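Local coordinates for fatty acid-binding protein homolog (Ascaris suum, PDB 6I8X) that binds fatty acids such as vaccenic acid inside a beta-barrel and may sequester potentially toxic fatty acids or help maintain the impermeable lipid layer of the eggshell, at residues E83-T97 with T105-T117. Sequence-based numbering, arbitrary orientation.
Sequences EFQDEALDSTQHKIT and TLTETHIKVDDPT
H94 and H110 meet at their ring edges in a nearly straight (168°) hydrogen bond between H94 ND1 and H110 ND1, 2.9 Å long, donor undecided, with the planes at 89°. From H94 CB, 3.6 Å from I111 O, CG lies anti to the carbonyl carbon (chi1 -76°) and places the ring with A88 CB over the centre of one face; K112 runs alongside, its CG coming obliquely to 3.5 Å from H94 NE2. That NE2, at the tip, donates to D90 OD2 on the syn side of a carboxylate whose OD1 is held by T92 N and OG1. The row continues through H110, whose NE2 donates to E108 OE2 (2.7 Å) in its own ring plane but from above the carboxylate; I96 CG1 lies over one H110 face, a CH-pi contact. With both nitrogens of each ring bonded, the rotations are probably fixed, and one ring is probably doubly protonated, consistent with the flanking carboxylates. K95-I111 and T97-T109 are hydrogen-bonded antiparallel pairs, side chains on the opposite face from H94, I96 and H110. In the FABP barrel wall, strand 84-87 flanks 93-100, strand 119-127 pairs with 105-112 and supplies Y124 to E108, and L89 touches the vaccenic acid.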
loop_
_atom_site.group_PDB
_atom_site.type_symbol
_atom_site.label_atom_id
_atom_site.label_comp_id
_atom_site.label_asym_id
_atom_site.label_seq_id
_atom_site.Cartn_x
_atom_site.Cartn_y
_atom_site.Cartn_z
ATOM N N GLU A 83 3.843 -1.738 13.831
ATOM C CA GLU A 83 3.695 -0.331 13.455
ATOM C C GLU A 83 5.054 0.377 13.407
ATOM O O GLU A 83 5.896 0.159 14.280
ATOM C CB GLU A 83 2.757 0.377 14.456
ATOM C CG GLU A 83 2.368 1.789 14.048
ATOM C CD GLU A 83 1.450 2.512 15.017
ATOM O OE1 GLU A 83 1.946 2.992 16.061
ATOM O OE2 GLU A 83 0.244 2.644 14.708
ATOM N N PHE A 84 5.245 1.235 12.400
ATOM C CA PHE A 84 6.434 2.069 12.213
ATOM C C PHE A 84 5.978 3.465 11.772
ATOM O O PHE A 84 4.837 3.645 11.336
ATOM C CB PHE A 84 7.394 1.459 11.160
ATOM C CG PHE A 84 6.870 1.289 9.741
ATOM C CD1 PHE A 84 6.197 0.135 9.366
ATOM C CD2 PHE A 84 7.122 2.255 8.769
ATOM C CE1 PHE A 84 5.754 -0.043 8.057
ATOM C CE2 PHE A 84 6.692 2.079 7.456
ATOM C CZ PHE A 84 6.017 0.927 7.101
ATOM N N GLN A 85 6.859 4.449 11.899
ATOM C CA GLN A 85 6.581 5.807 11.459
ATOM C C GLN A 85 7.496 6.142 10.279
ATOM O O GLN A 85 8.693 5.858 10.337
ATOM C CB GLN A 85 6.761 6.824 12.599
ATOM C CG GLN A 85 6.184 8.188 12.219
ATOM C CD GLN A 85 6.341 9.237 13.283
ATOM O OE1 GLN A 85 5.826 9.116 14.406
ATOM N NE2 GLN A 85 6.977 10.333 12.910
ATOM N N ASP A 86 6.926 6.721 9.209
ATOM C CA ASP A 86 7.673 7.115 8.011
ATOM C C ASP A 86 6.926 8.139 7.165
ATOM O O ASP A 86 5.744 8.410 7.391
ATOM C CB ASP A 86 8.024 5.889 7.148
ATOM C CG ASP A 86 9.282 6.041 6.325
ATOM O OD1 ASP A 86 9.934 7.105 6.421
ATOM O OD2 ASP A 86 9.609 5.107 5.576
ATOM N N GLU A 87 7.632 8.712 6.184
ATOM C CA GLU A 87 7.058 9.665 5.266
ATOM C C GLU A 87 6.205 8.904 4.243
ATOM O O GLU A 87 6.637 7.874 3.696
ATOM C CB GLU A 87 8.161 10.495 4.587
ATOM C CG GLU A 87 7.613 11.603 3.704
ATOM C CD GLU A 87 8.630 12.553 3.104
ATOM O OE1 GLU A 87 9.612 12.075 2.495
ATOM O OE2 GLU A 87 8.392 13.780 3.164
ATOM N N ALA A 88 4.983 9.420 4.007
ATOM C CA ALA A 88 4.049 8.854 3.050
ATOM C C ALA A 88 4.065 9.696 1.770
ATOM O O ALA A 88 4.829 10.670 1.697
ATOM C CB ALA A 88 2.653 8.774 3.651
ATOM N N LEU A 89 3.269 9.291 0.752
ATOM C CA LEU A 89 3.191 9.912 -0.582
ATOM C C LEU A 89 2.691 11.369 -0.585
ATOM O O LEU A 89 2.953 12.104 -1.535
ATOM C CB LEU A 89 2.354 9.048 -1.546
ATOM C CG LEU A 89 3.004 7.757 -2.068
ATOM C CD1 LEU A 89 1.975 6.905 -2.770
ATOM C CD2 LEU A 89 4.194 8.051 -2.986
ATOM N N ASP A 90 2.025 11.791 0.500
ATOM C CA ASP A 90 1.530 13.146 0.674
ATOM C C ASP A 90 2.614 14.057 1.284
ATOM O O ASP A 90 2.339 15.228 1.569
ATOM C CB ASP A 90 0.246 13.120 1.528
ATOM C CG ASP A 90 0.370 12.558 2.941
ATOM O OD1 ASP A 90 1.470 12.094 3.306
ATOM O OD2 ASP A 90 -0.638 12.595 3.687
ATOM N N SER A 91 3.851 13.517 1.464
ATOM C CA SER A 91 5.051 14.176 2.024
ATOM C C SER A 91 4.941 14.498 3.512
ATOM O O SER A 91 5.657 15.372 4.020
ATOM C CB SER A 91 5.453 15.416 1.223
ATOM O OG SER A 91 5.931 15.039 -0.055
ATOM N N THR A 92 4.078 13.768 4.218
ATOM C CA THR A 92 3.900 13.930 5.658
ATOM C C THR A 92 4.251 12.602 6.359
ATOM O O THR A 92 4.355 11.560 5.710
ATOM C CB THR A 92 2.456 14.405 5.992
ATOM O OG1 THR A 92 1.533 13.328 5.759
ATOM C CG2 THR A 92 2.034 15.663 5.209
ATOM N N GLN A 93 4.413 12.652 7.684
ATOM C CA GLN A 93 4.699 11.496 8.522
ATOM C C GLN A 93 3.406 10.760 8.844
ATOM O O GLN A 93 2.407 11.386 9.197
ATOM C CB GLN A 93 5.381 11.939 9.828
ATOM C CG GLN A 93 6.767 12.538 9.623
ATOM C CD GLN A 93 7.767 11.485 9.254
ATOM O OE1 GLN A 93 8.082 10.591 10.040
ATOM N NE2 GLN A 93 8.280 11.572 8.041
ATOM N N HIS A 94 3.425 9.438 8.714
ATOM C CA HIS A 94 2.280 8.575 8.996
ATOM C C HIS A 94 2.769 7.431 9.844
ATOM O O HIS A 94 3.927 7.042 9.726
ATOM C CB HIS A 94 1.708 7.932 7.686
ATOM C CG HIS A 94 0.889 8.819 6.794
ATOM N ND1 HIS A 94 0.104 8.282 5.785
ATOM C CD2 HIS A 94 0.786 10.172 6.749
ATOM C CE1 HIS A 94 -0.454 9.316 5.169
ATOM N NE2 HIS A 94 -0.091 10.470 5.724
ATOM N N LYS A 95 1.869 6.847 10.632
ATOM C CA LYS A 95 2.099 5.619 11.355
ATOM C C LYS A 95 1.532 4.536 10.419
ATOM O O LYS A 95 0.378 4.620 9.982
ATOM C CB LYS A 95 1.421 5.637 12.739
ATOM C CG LYS A 95 2.222 6.463 13.753
ATOM C CD LYS A 95 1.727 6.284 15.175
ATOM C CE LYS A 95 2.499 7.119 16.179
ATOM N NZ LYS A 95 3.944 6.752 16.247
ATOM N N ILE A 96 2.393 3.600 9.996
ATOM C CA ILE A 96 2.012 2.544 9.060
ATOM C C ILE A 96 2.154 1.163 9.686
ATOM O O ILE A 96 3.124 0.896 10.374
ATOM C CB ILE A 96 2.814 2.640 7.724
ATOM C CG1 ILE A 96 2.785 4.103 7.136
ATOM C CG2 ILE A 96 2.344 1.557 6.706
ATOM C CD1 ILE A 96 3.886 4.446 6.084
ATOM N N THR A 97 1.219 0.269 9.362
ATOM C CA THR A 97 1.286 -1.120 9.745
ATOM C C THR A 97 0.845 -1.969 8.573
ATOM O O THR A 97 -0.292 -1.833 8.128
ATOM C CB THR A 97 0.393 -1.446 10.977
ATOM O OG1 THR A 97 0.538 -0.451 11.993
ATOM C CG2 THR A 97 0.659 -2.838 11.528
ATOM N N THR A 105 -4.878 -12.002 1.822
ATOM C CA THR A 105 -5.171 -10.599 2.129
ATOM C C THR A 105 -4.094 -9.851 2.915
ATOM O O THR A 105 -3.952 -10.025 4.126
ATOM C CB THR A 105 -6.529 -10.489 2.870
ATOM O OG1 THR A 105 -7.494 -11.311 2.228
ATOM C CG2 THR A 105 -7.042 -9.058 2.958
ATOM N N LEU A 106 -3.439 -8.915 2.242
ATOM C CA LEU A 106 -2.468 -8.035 2.874
ATOM C C LEU A 106 -3.146 -6.676 3.131
ATOM O O LEU A 106 -3.805 -6.132 2.246
ATOM C CB LEU A 106 -1.230 -7.895 1.976
ATOM C CG LEU A 106 -0.198 -6.802 2.287
ATOM C CD1 LEU A 106 0.616 -7.151 3.518
ATOM C CD2 LEU A 106 0.764 -6.645 1.102
ATOM N N THR A 107 -3.041 -6.168 4.361
ATOM C CA THR A 107 -3.586 -4.858 4.708
ATOM C C THR A 107 -2.431 -3.879 4.971
ATOM O O THR A 107 -1.303 -4.305 5.251
ATOM C CB THR A 107 -4.607 -4.927 5.847
ATOM O OG1 THR A 107 -3.939 -5.198 7.077
ATOM C CG2 THR A 107 -5.732 -5.927 5.577
ATOM N N GLU A 108 -2.704 -2.581 4.823
ATOM C CA GLU A 108 -1.753 -1.501 5.024
ATOM C C GLU A 108 -2.573 -0.367 5.619
ATOM O O GLU A 108 -3.438 0.215 4.951
ATOM C CB GLU A 108 -1.106 -1.097 3.684
ATOM C CG GLU A 108 -0.108 0.046 3.763
ATOM C CD GLU A 108 0.441 0.534 2.424
ATOM O OE1 GLU A 108 0.248 -0.158 1.401
ATOM O OE2 GLU A 108 1.092 1.601 2.402
ATOM N N THR A 109 -2.320 -0.081 6.886
ATOM C CA THR A 109 -3.042 0.928 7.625
ATOM C C THR A 109 -2.154 2.142 7.846
ATOM O O THR A 109 -1.003 2.011 8.261
ATOM C CB THR A 109 -3.587 0.299 8.923
ATOM O OG1 THR A 109 -4.268 -0.915 8.576
ATOM C CG2 THR A 109 -4.539 1.243 9.699
ATOM N N HIS A 110 -2.703 3.323 7.546
ATOM C CA HIS A 110 -2.051 4.616 7.731
ATOM C C HIS A 110 -2.822 5.422 8.743
ATOM O O HIS A 110 -4.055 5.480 8.699
ATOM C CB HIS A 110 -1.973 5.410 6.417
ATOM C CG HIS A 110 -1.062 4.814 5.391
ATOM N ND1 HIS A 110 -0.041 5.557 4.818
ATOM C CD2 HIS A 110 -1.065 3.582 4.835
ATOM C CE1 HIS A 110 0.555 4.751 3.956
ATOM N NE2 HIS A 110 -0.015 3.550 3.939
ATOM N N ILE A 111 -2.085 6.027 9.673
ATOM C CA ILE A 111 -2.622 6.960 10.650
ATOM C C ILE A 111 -1.793 8.226 10.453
ATOM O O ILE A 111 -0.571 8.154 10.514
ATOM C CB ILE A 111 -2.575 6.459 12.130
ATOM C CG1 ILE A 111 -3.295 5.100 12.319
ATOM C CG2 ILE A 111 -3.158 7.517 13.053
ATOM C CD1 ILE A 111 -3.085 4.419 13.730
ATOM N N LYS A 112 -2.437 9.373 10.215
ATOM C CA LYS A 112 -1.690 10.626 10.082
ATOM C C LYS A 112 -1.154 11.048 11.460
ATOM O O LYS A 112 -1.873 10.943 12.454
ATOM C CB LYS A 112 -2.544 11.723 9.422
ATOM C CG LYS A 112 -2.583 11.582 7.921
ATOM C CD LYS A 112 -3.596 12.488 7.266
ATOM C CE LYS A 112 -3.710 12.172 5.791
ATOM N NZ LYS A 112 -4.863 12.862 5.158
ATOM N N VAL A 113 0.138 11.419 11.524
ATOM C CA VAL A 113 0.795 11.842 12.762
ATOM C C VAL A 113 0.187 13.183 13.257
ATOM O O VAL A 113 -0.125 13.325 14.448
ATOM C CB VAL A 113 2.350 11.875 12.611
ATOM C CG1 VAL A 113 3.026 12.584 13.791
ATOM C CG2 VAL A 113 2.909 10.465 12.455
ATOM N N ASP A 114 -0.013 14.135 12.326
ATOM C CA ASP A 114 -0.572 15.463 12.606
ATOM C C ASP A 114 -2.112 15.478 12.685
ATOM O O ASP A 114 -2.692 16.502 13.050
ATOM C CB ASP A 114 -0.044 16.497 11.596
ATOM C CG ASP A 114 1.476 16.621 11.569
ATOM O OD1 ASP A 114 2.106 16.533 12.656
ATOM O OD2 ASP A 114 2.036 16.800 10.462
ATOM N N ASP A 115 -2.761 14.336 12.371
ATOM C CA ASP A 115 -4.211 14.141 12.430
ATOM C C ASP A 115 -4.484 12.677 12.857
ATOM O O ASP A 115 -4.781 11.839 12.005
ATOM C CB ASP A 115 -4.853 14.482 11.062
ATOM C CG ASP A 115 -6.367 14.645 11.050
ATOM O OD1 ASP A 115 -6.970 14.721 12.147
ATOM O OD2 ASP A 115 -6.947 14.736 9.941
ATOM N N PRO A 116 -4.353 12.327 14.162
ATOM C CA PRO A 116 -4.557 10.922 14.582
ATOM C C PRO A 116 -5.958 10.337 14.351
ATOM O O PRO A 116 -6.145 9.124 14.485
ATOM C CB PRO A 116 -4.192 10.942 16.072
ATOM C CG PRO A 116 -3.370 12.177 16.256
ATOM C CD PRO A 116 -3.978 13.166 15.315
ATOM N N THR A 117 -6.932 11.194 13.998
ATOM C CA THR A 117 -8.323 10.826 13.698
ATOM C C THR A 117 -8.428 10.297 12.260
ATOM O O THR A 117 -9.379 9.586 11.931
ATOM C CB THR A 117 -9.270 12.019 13.951
ATOM O OG1 THR A 117 -8.930 13.092 13.070
ATOM C CG2 THR A 117 -9.249 12.497 15.405
HETATM O O HOH W 1 -2.838 -3.213 8.497
#